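Local coordinates for protein glutathione S-transferase (Vibrio parahaemolyticus, PDB 7MIQ) that probably catalyses the conjugation of glutathione to electrophilic substrates, working as a dimeric glutathione S-transferase of the Gtt2 class, at residues M1-T6 with K13-F18; I17-I22 with V26-L31; L54-L57 with T61-C64; E65-C70 with A82-N87; Q104-A109 with I171-N176. All blocks are in the same frame, centred on the assembly; numbering follows the deposited sequence.

Contact 1: M1-T6 with K13-F18; sequences MKLYET and KRVSIF
Leu-3 and Val-15 owe their meeting to similar first torsions: in Leu-3 (chi1 179°) CG lies opposite the backbone N, and in Val-15 CG1 does the same. The two side chains then reach tip to tip from strand and helix, Leu-3 CD2 standing 3.7 Å from Val-15 CG1. Branched aliphatic residues suit this buried place, for they fill the gap between sheet and helix without bringing a polar atom into it. Glu-5, two residues further along the strand and on the same side, behaves differently. Its chi1 of 60° sets CG between the backbone N and the carbonyl carbon, and the extended chain beyond carries the carboxylate toward Ser-16. Glu-5 OE1 and Ser-16 OG are 3.7 Å apart and are joined through a water, which donates to Glu-5 OE1 at 3.0 Å and lies 2.8 Å from Ser-16 OG. Arg-28 NH1 supplies a second link, forming a salt bridge with Glu-5 OE1 and a hydrogen bond to Ser-16 OG. Serine suits this place, its short hydroxyl able to meet both the water and the guanidinium. Strand 2-5 lies inside the sheet, between strands 27-30 and 54-56, and helix 10-22 packs against it here while its other sides meet helices 66-76 and 162-177 through Arg-14 and Phe-18.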
# COMPACT_ATOMS: atom_id res chain seq x y z
N MET A 1 -19.41 10.31 13.70
CA MET A 1 -18.99 9.00 13.23
C MET A 1 -18.54 8.11 14.38
O MET A 1 -18.41 8.57 15.51
CB MET A 1 -17.88 9.13 12.18
CG MET A 1 -16.90 10.24 12.46
SD MET A 1 -15.92 10.66 11.00
CE MET A 1 -15.26 12.24 11.50
N LYS A 2 -18.31 6.83 14.09
CA LYS A 2 -17.86 5.86 15.08
C LYS A 2 -16.65 5.11 14.54
O LYS A 2 -16.56 4.82 13.34
CB LYS A 2 -18.97 4.85 15.43
CG LYS A 2 -20.21 5.46 16.05
CD LYS A 2 -21.27 4.40 16.27
CE LYS A 2 -22.56 5.01 16.81
NZ LYS A 2 -23.64 3.99 16.92
N LEU A 3 -15.73 4.78 15.45
CA LEU A 3 -14.53 4.02 15.12
C LEU A 3 -14.55 2.71 15.90
O LEU A 3 -14.45 2.72 17.14
CB LEU A 3 -13.27 4.83 15.44
CG LEU A 3 -11.92 4.16 15.18
CD1 LEU A 3 -11.78 3.80 13.70
CD2 LEU A 3 -10.78 5.06 15.63
N TYR A 4 -14.68 1.60 15.19
CA TYR A 4 -14.67 0.27 15.79
C TYR A 4 -13.24 -0.25 15.88
O TYR A 4 -12.52 -0.26 14.88
CB TYR A 4 -15.53 -0.70 14.97
CG TYR A 4 -17.00 -0.33 14.92
CD1 TYR A 4 -17.48 0.55 13.96
CD2 TYR A 4 -17.90 -0.87 15.83
CE1 TYR A 4 -18.82 0.89 13.92
CE2 TYR A 4 -19.25 -0.54 15.79
CZ TYR A 4 -19.70 0.34 14.83
OH TYR A 4 -21.04 0.67 14.78
N GLU A 5 -12.85 -0.70 17.07
CA GLU A 5 -11.46 -1.04 17.32
C GLU A 5 -11.39 -2.07 18.43
O GLU A 5 -12.34 -2.23 19.21
CB GLU A 5 -10.64 0.20 17.69
CG GLU A 5 -11.15 0.89 18.96
CD GLU A 5 -10.36 2.12 19.34
OE1 GLU A 5 -9.44 2.50 18.58
OE2 GLU A 5 -10.65 2.70 20.40
N THR A 6 -10.26 -2.76 18.50
CA THR A 6 -9.92 -3.56 19.68
C THR A 6 -8.94 -2.77 20.55
O THR A 6 -8.37 -1.76 20.13
CB THR A 6 -9.35 -4.93 19.29
OG1 THR A 6 -8.21 -4.77 18.45
CG2 THR A 6 -10.40 -5.75 18.54
N LYS A 13 -4.05 1.37 16.58
CA LYS A 13 -3.21 2.45 17.10
C LYS A 13 -2.72 3.37 15.98
O LYS A 13 -2.44 4.55 16.23
CB LYS A 13 -2.01 1.88 17.86
CG LYS A 13 -2.35 1.31 19.24
CD LYS A 13 -2.96 2.37 20.15
CE LYS A 13 -3.18 1.83 21.55
NZ LYS A 13 -3.73 2.87 22.47
N ARG A 14 -2.58 2.85 14.76
CA ARG A 14 -2.22 3.72 13.64
C ARG A 14 -3.24 4.83 13.47
O ARG A 14 -2.88 5.99 13.22
CB ARG A 14 -2.09 2.90 12.36
CG ARG A 14 -0.88 1.97 12.32
CD ARG A 14 -0.89 1.12 11.06
NE ARG A 14 -0.43 1.87 9.89
CZ ARG A 14 -0.34 1.36 8.67
NH1 ARG A 14 -0.71 0.12 8.41
NH2 ARG A 14 0.13 2.12 7.68
N VAL A 15 -4.52 4.50 13.61
CA VAL A 15 -5.58 5.50 13.49
C VAL A 15 -5.63 6.39 14.72
O VAL A 15 -5.84 7.61 14.61
CB VAL A 15 -6.93 4.81 13.23
CG1 VAL A 15 -8.07 5.83 13.21
CG2 VAL A 15 -6.88 4.02 11.93
N SER A 16 -5.45 5.81 15.91
CA SER A 16 -5.54 6.58 17.15
C SER A 16 -4.49 7.68 17.21
O SER A 16 -4.79 8.81 17.61
CB SER A 16 -5.40 5.66 18.37
OG SER A 16 -6.53 4.82 18.51
N ILE A 17 -3.25 7.36 16.83
CA ILE A 17 -2.19 8.36 16.84
C ILE A 17 -2.48 9.47 15.83
O ILE A 17 -2.31 10.66 16.12
CB ILE A 17 -0.83 7.69 16.58
CG1 ILE A 17 -0.49 6.72 17.71
CG2 ILE A 17 0.27 8.73 16.41
CD1 ILE A 17 0.69 5.80 17.37
N PHE A 18 -2.93 9.08 14.63
CA PHE A 18 -3.27 10.06 13.60
C PHE A 18 -4.37 11.00 14.08
O PHE A 18 -4.28 12.22 13.90
CB PHE A 18 -3.70 9.32 12.33
CG PHE A 18 -3.80 10.20 11.11
CD1 PHE A 18 -4.93 10.97 10.89
CD2 PHE A 18 -2.78 10.22 10.17
CE1 PHE A 18 -5.03 11.77 9.76
CE2 PHE A 18 -2.88 11.01 9.04
CZ PHE A 18 -4.00 11.79 8.83
O HOH W 1 -6.52 2.12 19.34

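Contact 2: I17-I22 with V26-L31; sequences IFLKEI and VERVAL
In the beta-alpha-beta unit that opens the thioredoxin-like domain, Leu-19 of the helix meets Val-26 and Arg-28 on the chain that returns as the second strand. One methyl does the work: Leu-19 CD2 lies 3.8 Å from Val-26 CG2 and 3.6 Å from Arg-28 NH2. The leucine and valine side chains cross at about a right angle, so a branch of one abuts a branch of the other; for Val-26 this describes one of two conformers. Arg-28 approaches Leu-19 from the opposite direction, its guanidinium set obliquely to the methyl. The arginine reaches back because its chain folds early, with chi2 at -62°, instead of running straight out. That bend also brings NE to the backbone oxygen of Val-26, which lies in the guanidinium plane, but the bond from Arg-28 NE to Val-26 O is weak (3.3 Å, 129° at the hydrogen). The fold explains the nearness: only three residues separate the two segments, so the chain leaves helix 10-22 and soon enters strand 27-30, which runs parallel to strand 2-5 and is hydrogen-bonded to it through Leu-3 and Glu-5. Leucine and valine are apt on the buried side of this connection, where both also touch Leu-73 of helix 66-76. Arginine suits the more open margin, since its aliphatic part touches Leu-3 while NH1 is held by the salt bridge to Glu-5.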
# COMPACT_ATOMS: atom_id res chain seq x y z
N ILE A 17 -3.25 7.36 16.83
CA ILE A 17 -2.19 8.36 16.84
C ILE A 17 -2.48 9.47 15.83
O ILE A 17 -2.31 10.66 16.12
CB ILE A 17 -0.83 7.69 16.58
CG1 ILE A 17 -0.49 6.72 17.71
CG2 ILE A 17 0.27 8.73 16.41
CD1 ILE A 17 0.69 5.80 17.37
N PHE A 18 -2.93 9.08 14.63
CA PHE A 18 -3.27 10.06 13.60
C PHE A 18 -4.37 11.00 14.08
O PHE A 18 -4.28 12.22 13.90
CB PHE A 18 -3.70 9.32 12.33
CG PHE A 18 -3.80 10.20 11.11
CD1 PHE A 18 -4.93 10.97 10.89
CD2 PHE A 18 -2.78 10.22 10.17
CE1 PHE A 18 -5.03 11.77 9.76
CE2 PHE A 18 -2.88 11.01 9.04
CZ PHE A 18 -4.00 11.79 8.83
N LEU A 19 -5.41 10.44 14.70
CA LEU A 19 -6.51 11.27 15.19
C LEU A 19 -6.02 12.25 16.25
O LEU A 19 -6.43 13.42 16.26
CB LEU A 19 -7.61 10.37 15.74
CG LEU A 19 -9.02 10.95 15.85
CD1 LEU A 19 -9.45 11.56 14.53
CD2 LEU A 19 -9.98 9.86 16.28
N LYS A 20 -5.13 11.80 17.14
CA LYS A 20 -4.58 12.72 18.14
C LYS A 20 -3.74 13.81 17.49
O LYS A 20 -3.81 14.97 17.92
CB LYS A 20 -3.75 11.95 19.17
CG LYS A 20 -4.56 11.31 20.28
CD LYS A 20 -3.65 10.57 21.25
CE LYS A 20 -4.44 9.95 22.39
NZ LYS A 20 -3.59 9.11 23.28
N GLU A 21 -2.95 13.47 16.47
CA GLU A 21 -2.11 14.47 15.82
C GLU A 21 -2.95 15.60 15.24
O GLU A 21 -2.62 16.78 15.40
CB GLU A 21 -1.26 13.82 14.71
CG GLU A 21 -0.03 13.05 15.20
CD GLU A 21 1.07 13.97 15.73
OE1 GLU A 21 1.04 15.19 15.46
OE2 GLU A 21 1.98 13.46 16.42
N ILE A 22 -4.05 15.26 14.56
CA ILE A 22 -4.85 16.29 13.89
C ILE A 22 -5.88 16.92 14.80
O ILE A 22 -6.60 17.83 14.37
CB ILE A 22 -5.54 15.71 12.63
CG1 ILE A 22 -6.57 14.65 13.02
CG2 ILE A 22 -4.50 15.14 11.67
CD1 ILE A 22 -7.30 14.06 11.82
N VAL A 26 -13.49 11.11 17.83
CA VAL A 26 -14.47 10.20 17.24
C VAL A 26 -14.90 9.20 18.31
O VAL A 26 -14.06 8.68 19.05
CB VAL A 26 -13.90 9.46 16.01
CG1 VAL A 26 -14.89 8.43 15.49
CG2 VAL A 26 -13.52 10.45 14.92
N GLU A 27 -16.20 8.92 18.38
CA GLU A 27 -16.70 7.94 19.34
C GLU A 27 -16.13 6.57 19.03
O GLU A 27 -16.14 6.12 17.88
CB GLU A 27 -18.22 7.89 19.32
CG GLU A 27 -18.80 6.79 20.20
CD GLU A 27 -20.31 6.70 20.15
OE1 GLU A 27 -20.96 7.73 19.86
OE2 GLU A 27 -20.85 5.60 20.39
N ARG A 28 -15.61 5.90 20.05
CA ARG A 28 -15.02 4.58 19.90
C ARG A 28 -16.01 3.51 20.33
O ARG A 28 -16.76 3.70 21.29
CB ARG A 28 -13.74 4.46 20.74
CG ARG A 28 -12.81 5.64 20.63
CD ARG A 28 -12.30 5.82 19.22
NE ARG A 28 -11.32 6.90 19.13
CZ ARG A 28 -10.01 6.73 19.20
NH1 ARG A 28 -9.48 5.52 19.33
NH2 ARG A 28 -9.21 7.79 19.12
N VAL A 29 -16.01 2.40 19.60
CA VAL A 29 -16.79 1.22 19.97
C VAL A 29 -15.82 0.06 20.11
O VAL A 29 -15.14 -0.31 19.14
CB VAL A 29 -17.87 0.90 18.93
CG1 VAL A 29 -18.63 -0.35 19.33
CG2 VAL A 29 -18.81 2.09 18.74
N ALA A 30 -15.74 -0.51 21.31
CA ALA A 30 -14.85 -1.64 21.55
C ALA A 30 -15.45 -2.92 20.98
O ALA A 30 -16.65 -3.17 21.11
CB ALA A 30 -14.58 -1.80 23.05
N LEU A 31 -14.60 -3.73 20.36
CA LEU A 31 -14.95 -5.06 19.88
C LEU A 31 -14.07 -6.10 20.55
O LEU A 31 -12.99 -5.79 21.06
CB LEU A 31 -14.79 -5.17 18.35
CG LEU A 31 -15.54 -4.19 17.45
CD1 LEU A 31 -15.31 -4.54 15.99
CD2 LEU A 31 -17.01 -4.21 17.77

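Contact 3: L54-L57 with T61-C64; sequences LLEL and TTIC
Leu-55 and Ile-63 hold the tight part of this contact, a hydrogen-bonded antiparallel pair closed by two backbone bonds: Leu-55 N to Ile-63 O at 2.9 Å, nearly straight at 171°, and Ile-63 N to Leu-55 O at 2.8 Å. Both donors lie in the plane of the carbonyl they meet. Towards the turn, Leu-57 N gives a third bond to Thr-61 O, 2.8 Å long. With CG opposite its backbone N (chi1 -176°), Leu-54 lays CD1 across to the partner strand, 3.4 Å from Ile-63 O and 3.9 Å from Cys-64 CB, a buried end of the contact. Side-chain contact between Leu-55 and Ile-63 is lighter, with CD2 of the first 4.4 Å from CD1 of the second; aliphatic residues suit this face, which helix 66-76 covers through Ile-69 and Tyr-72. Looser and partly exposed is the Glu-56 and Thr-62 end of the Leu-54 face, nearer the turn. There Glu-56 CG and Thr-62 CG2 are 4.1 Å apart, and the polar ends turn to other partners, Glu-56 to Tyr-4 OH and Thr-62 to Lys-46 O. Leu-57 and Thr-61 rest on Leu-89 of the second subunit, and Ile-63 on its Ala-92. Strands 54-56 and 62-64, their axes 160° apart in direction, form the beta hairpin that completes the four-stranded sheet of the thioredoxin-like domain of glutathione S-transferases.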
# COMPACT_ATOMS: atom_id res chain seq x y z
N LEU A 54 -12.39 -0.03 11.84
CA LEU A 54 -13.49 0.21 10.92
C LEU A 54 -14.14 1.53 11.29
O LEU A 54 -14.57 1.71 12.43
CB LEU A 54 -14.51 -0.93 10.97
CG LEU A 54 -15.68 -0.85 9.98
CD1 LEU A 54 -15.18 -0.87 8.54
CD2 LEU A 54 -16.67 -2.00 10.22
N LEU A 55 -14.20 2.45 10.33
CA LEU A 55 -14.83 3.75 10.54
C LEU A 55 -16.23 3.73 9.96
O LEU A 55 -16.43 3.31 8.82
CB LEU A 55 -14.01 4.86 9.88
CG LEU A 55 -14.58 6.27 10.07
CD1 LEU A 55 -14.44 6.71 11.52
CD2 LEU A 55 -13.90 7.25 9.13
N GLU A 56 -17.21 4.19 10.74
CA GLU A 56 -18.60 4.24 10.31
C GLU A 56 -19.05 5.69 10.30
O GLU A 56 -19.02 6.36 11.33
CB GLU A 56 -19.49 3.40 11.23
CG GLU A 56 -20.91 3.23 10.73
CD GLU A 56 -21.77 2.40 11.67
OE1 GLU A 56 -21.76 2.68 12.89
OE2 GLU A 56 -22.44 1.46 11.20
N LEU A 57 -19.44 6.18 9.12
CA LEU A 57 -19.88 7.56 8.96
C LEU A 57 -21.31 7.73 9.48
O LEU A 57 -22.03 6.77 9.72
CB LEU A 57 -19.79 7.98 7.50
CG LEU A 57 -18.45 7.73 6.81
CD1 LEU A 57 -18.44 8.33 5.41
CD2 LEU A 57 -17.31 8.29 7.65
N THR A 61 -22.10 4.62 6.00
CA THR A 61 -21.00 4.14 5.17
C THR A 61 -19.84 3.69 6.05
O THR A 61 -19.51 4.35 7.04
CB THR A 61 -20.54 5.25 4.23
OG1 THR A 61 -21.67 5.77 3.51
CG2 THR A 61 -19.52 4.72 3.23
N THR A 62 -19.22 2.57 5.70
CA THR A 62 -18.06 2.08 6.43
C THR A 62 -16.80 2.12 5.58
O THR A 62 -16.84 1.88 4.37
CB THR A 62 -18.27 0.65 6.96
OG1 THR A 62 -18.58 -0.23 5.87
CG2 THR A 62 -19.40 0.61 7.98
N ILE A 63 -15.68 2.43 6.24
CA ILE A 63 -14.36 2.50 5.62
C ILE A 63 -13.42 1.65 6.45
O ILE A 63 -13.32 1.85 7.67
CB ILE A 63 -13.85 3.96 5.54
CG1 ILE A 63 -14.81 4.83 4.73
CG2 ILE A 63 -12.44 4.01 4.96
CD1 ILE A 63 -14.57 6.32 4.88
N CYS A 64 -12.75 0.69 5.82
CA CYS A 64 -11.71 -0.10 6.47
C CYS A 64 -10.36 0.26 5.87
O CYS A 64 -10.27 1.11 4.98
CB CYS A 64 -12.02 -1.60 6.34
SG CYS A 64 -11.85 -2.29 4.68

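Contact 4: E65-C70 with A82-N87; sequences ESVAIC and ALFGAN
A bond of 2.9 Å from Gly-85 N to Ala-82 O closes the type I beta turn that presents Phe-84 to Val-67 and Cys-70. The ring then meets the helix with its far end. CE2 of Phe-84 lies 3.9 Å from Cys-70 O, the oxygen standing at the ring edge and in its plane, a place where the slightly positive ring hydrogens would probably favour a carbonyl, though the distance makes this weak at most. Beside it, Phe-84 CZ is 4.2 Å from Cys-70 CB, and on the neighbouring corner Phe-84 CE1 is 4.1 Å from Val-67 CG1. A chi1 of -78° puts the ring opposite its own carbonyl carbon and aims it across the gap, where the backbones stay too far apart to touch. A long, flat side chain suits the loop side, since it can span the 9.4 Å between the CA atoms of Phe-84 and Cys-70, whereas the helix offers small, compact residues one turn apart. Phe-84 has another partner in Arg-71, with which it makes a cation-pi interaction. Val-67 also packs on Arg-99 of the second subunit, so this end of the helix lies close to the dimer partner. The contact thus ties the start of helix 66-76 to the loop that leads into helix 88-114, with Phe-18 of helix 10-22 packed against Cys-70 and Leu-83, and Val-67 meeting His-98 and Glu-102 of helix 88-114.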
# COMPACT_ATOMS: atom_id res chain seq x y z
N GLU A 65 -9.30 -0.40 6.38
CA GLU A 65 -7.89 -0.09 6.11
C GLU A 65 -7.45 1.15 6.87
O GLU A 65 -8.03 2.23 6.68
CB GLU A 65 -7.60 0.08 4.62
CG GLU A 65 -7.65 -1.20 3.81
CD GLU A 65 -6.57 -2.19 4.21
OE1 GLU A 65 -5.45 -1.74 4.57
OE2 GLU A 65 -6.83 -3.41 4.18
N SER A 66 -6.43 1.02 7.72
CA SER A 66 -6.05 2.12 8.61
C SER A 66 -5.70 3.39 7.84
O SER A 66 -6.09 4.49 8.24
CB SER A 66 -4.87 1.69 9.49
OG SER A 66 -3.76 1.30 8.71
N VAL A 67 -4.97 3.26 6.73
CA VAL A 67 -4.56 4.44 5.98
C VAL A 67 -5.76 5.11 5.31
O VAL A 67 -5.84 6.34 5.22
CB VAL A 67 -3.47 4.09 4.95
CG1 VAL A 67 -3.07 5.33 4.15
CG2 VAL A 67 -2.26 3.50 5.66
N ALA A 68 -6.72 4.31 4.83
CA ALA A 68 -7.92 4.89 4.22
C ALA A 68 -8.76 5.63 5.26
O ALA A 68 -9.35 6.68 4.96
CB ALA A 68 -8.74 3.79 3.54
N ILE A 69 -8.85 5.08 6.47
CA ILE A 69 -9.53 5.78 7.56
C ILE A 69 -8.84 7.10 7.87
O ILE A 69 -9.49 8.14 8.04
CB ILE A 69 -9.62 4.87 8.80
CG1 ILE A 69 -10.53 3.67 8.52
CG2 ILE A 69 -10.11 5.66 10.01
CD1 ILE A 69 -10.46 2.58 9.60
N CYS A 70 -7.50 7.08 7.93
CA CYS A 70 -6.76 8.31 8.20
C CYS A 70 -6.96 9.34 7.10
O CYS A 70 -7.06 10.54 7.37
CB CYS A 70 -5.27 8.00 8.36
SG CYS A 70 -4.85 7.05 9.85
N ALA A 82 -0.52 18.80 7.48
CA ALA A 82 -0.23 18.20 6.17
C ALA A 82 0.38 16.80 6.29
O ALA A 82 1.44 16.51 5.73
CB ALA A 82 0.67 19.12 5.35
N LEU A 83 -0.28 15.92 7.05
CA LEU A 83 0.30 14.61 7.33
C LEU A 83 0.46 13.76 6.07
O LEU A 83 1.28 12.83 6.05
CB LEU A 83 -0.53 13.85 8.37
CG LEU A 83 -0.46 14.42 9.80
CD1 LEU A 83 -1.20 13.54 10.79
CD2 LEU A 83 0.99 14.64 10.24
N PHE A 84 -0.31 14.03 5.02
CA PHE A 84 -0.13 13.33 3.75
C PHE A 84 0.73 14.11 2.77
O PHE A 84 0.93 13.66 1.64
CB PHE A 84 -1.49 13.00 3.12
CG PHE A 84 -2.17 11.81 3.74
CD1 PHE A 84 -1.79 10.52 3.41
CD2 PHE A 84 -3.19 11.98 4.67
CE1 PHE A 84 -2.41 9.42 3.98
CE2 PHE A 84 -3.82 10.88 5.24
CZ PHE A 84 -3.42 9.60 4.90
N GLY A 85 1.26 15.27 3.17
CA GLY A 85 2.13 16.04 2.30
C GLY A 85 1.56 17.41 2.01
O GLY A 85 0.36 17.54 1.76
N ALA A 86 2.41 18.44 2.04
CA ALA A 86 1.94 19.83 1.94
C ALA A 86 1.87 20.36 0.52
O ALA A 86 1.18 21.36 0.28
CB ALA A 86 2.85 20.74 2.77
N ASN A 87 2.56 19.73 -0.43
CA ASN A 87 2.55 20.17 -1.82
C ASN A 87 2.68 18.93 -2.71
O ASN A 87 2.74 17.80 -2.22
CB ASN A 87 3.67 21.18 -2.08
CG ASN A 87 5.04 20.65 -1.69
OD1 ASN A 87 5.42 19.54 -2.05
ND2 ASN A 87 5.80 21.46 -0.95

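Contact 5: Q104-A109 with I171-N176; sequences QGLYAA and IGFAVN
Phe-173 crosses Leu-106 at a slant and sets its CB against that of Ala-109, and these three side chains carry the contact between two helices. The ring touches with one side, CD2 of Phe-173 lying 3.7 Å from Leu-106 CD1 and CE2 of Phe-173 4.0 Å from the same methyl. Both Leu-106 CD1 and Ala-109 CB approach the ring obliquely. Leu-106 brings its methyl inward through a first torsion of -176°, although its CB starts off to one flank of the neighbouring helix. Ala-109 comes at the root of the phenylalanine instead: its CB is 3.7 Å from Phe-173 CB and 4.1 Å from Phe-173 CG. Alanine suits this spot, where the CA atoms of Ala-109 and Phe-173 are 6.3 Å apart, since its short side chain lets the helices come close. The larger ring reaches on past Ala-109 to Leu-106. Its chi1 of -104° departs from the usual staggered values, consistent with neighbours on several sides setting its rotation, among them the rings of Phe-110 and Phe-211. All three residues are buried, joining helix 88-114 to helix 162-177 within the all-helical domain; Ala-108 next along packs on helix 127-151, Ile-171 on helix 187-196, and Tyr-107 turns to Phe-103 of the second subunit.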
# COMPACT_ATOMS: atom_id res chain seq x y z
N GLN A 104 8.35 -3.22 2.66
CA GLN A 104 9.66 -3.73 3.04
C GLN A 104 9.87 -3.77 4.55
O GLN A 104 10.78 -4.46 5.01
CB GLN A 104 10.76 -2.89 2.37
CG GLN A 104 10.62 -2.83 0.85
CD GLN A 104 11.66 -1.94 0.19
OE1 GLN A 104 12.80 -1.86 0.64
NE2 GLN A 104 11.26 -1.26 -0.88
N GLY A 105 9.05 -3.06 5.32
CA GLY A 105 9.22 -3.04 6.76
C GLY A 105 8.06 -3.60 7.54
O GLY A 105 8.16 -4.70 8.10
N LEU A 106 6.95 -2.86 7.59
CA LEU A 106 5.84 -3.21 8.47
C LEU A 106 5.26 -4.58 8.13
O LEU A 106 5.10 -5.43 9.01
CB LEU A 106 4.74 -2.14 8.39
CG LEU A 106 3.56 -2.35 9.33
CD1 LEU A 106 4.03 -2.41 10.78
CD2 LEU A 106 2.53 -1.25 9.14
N TYR A 107 4.93 -4.80 6.86
CA TYR A 107 4.33 -6.07 6.46
C TYR A 107 5.25 -7.24 6.78
O TYR A 107 4.80 -8.29 7.27
CB TYR A 107 4.00 -6.05 4.97
CG TYR A 107 2.90 -5.09 4.55
CD1 TYR A 107 2.01 -4.56 5.47
CD2 TYR A 107 2.76 -4.73 3.21
CE1 TYR A 107 1.00 -3.69 5.07
CE2 TYR A 107 1.76 -3.85 2.81
CZ TYR A 107 0.89 -3.34 3.74
OH TYR A 107 -0.10 -2.47 3.33
N ALA A 108 6.55 -7.10 6.51
CA ALA A 108 7.50 -8.15 6.84
C ALA A 108 7.60 -8.36 8.35
O ALA A 108 7.79 -9.50 8.80
CB ALA A 108 8.87 -7.82 6.26
N ALA A 109 7.46 -7.29 9.14
CA ALA A 109 7.51 -7.44 10.59
C ALA A 109 6.27 -8.17 11.11
O ALA A 109 6.37 -9.01 12.00
CB ALA A 109 7.64 -6.07 11.26
N ILE A 171 9.07 0.07 13.74
CA ILE A 171 10.22 -0.08 14.64
C ILE A 171 9.77 -0.65 15.98
O ILE A 171 10.50 -1.44 16.60
CB ILE A 171 10.96 1.26 14.78
CG1 ILE A 171 11.64 1.65 13.46
CG2 ILE A 171 11.99 1.21 15.91
CD1 ILE A 171 12.57 0.57 12.89
N GLY A 172 8.58 -0.29 16.45
CA GLY A 172 8.03 -0.93 17.64
C GLY A 172 7.91 -2.44 17.47
O GLY A 172 8.25 -3.20 18.39
N PHE A 173 7.43 -2.88 16.31
CA PHE A 173 7.41 -4.31 16.00
C PHE A 173 8.80 -4.91 16.12
O PHE A 173 9.00 -5.93 16.79
CB PHE A 173 6.87 -4.53 14.58
CG PHE A 173 5.45 -5.03 14.53
CD1 PHE A 173 5.14 -6.31 14.93
CD2 PHE A 173 4.45 -4.22 14.03
CE1 PHE A 173 3.84 -6.77 14.87
CE2 PHE A 173 3.14 -4.68 13.96
CZ PHE A 173 2.84 -5.96 14.38
N ALA A 174 9.79 -4.29 15.47
CA ALA A 174 11.13 -4.86 15.40
C ALA A 174 11.76 -4.99 16.78
O ALA A 174 12.34 -6.03 17.11
CB ALA A 174 12.01 -4.01 14.49
N VAL A 175 11.64 -3.95 17.61
CA VAL A 175 12.31 -3.94 18.91
C VAL A 175 11.51 -4.73 19.94
O VAL A 175 12.05 -5.62 20.61
CB VAL A 175 12.55 -2.49 19.37
CG1 VAL A 175 13.10 -2.48 20.79
CG2 VAL A 175 13.50 -1.77 18.42
N ASN A 176 10.23 -4.42 20.09
CA ASN A 176 9.43 -4.99 21.18
C ASN A 176 8.73 -6.29 20.80
O ASN A 176 8.28 -7.01 21.70
CB ASN A 176 8.39 -3.97 21.66
CG ASN A 176 9.02 -2.81 22.40
OD1 ASN A 176 10.24 -2.75 22.55
ND2 ASN A 176 8.19 -1.89 22.87

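Overall arrangement
Contacts 1 and 2 share helix 10-22 and pack it on the neighbouring strands 2-5 and 27-30, and Arg-28 of contact 2 serves the polar end of contact 1. Contact 3 belongs to the same sheet, but relies on backbone hydrogen bonds, whereas the others meet chiefly through side chains. Contact 4 lies on helix 66-76, which packs on the sheet face of Leu-55 and Ile-63 and touches Phe-18 of helix 10-22. Contact 5 is wholly apolar, on the far side of the chain's centre. Contacts 2, 4 and 5 are buried, contacts 1 and 3 partly so: their polar side chains (Glu-5, Ser-16, Glu-56, Thr-62) are partly exposed. Contacts 3, 4 and 5 also reach the second subunit.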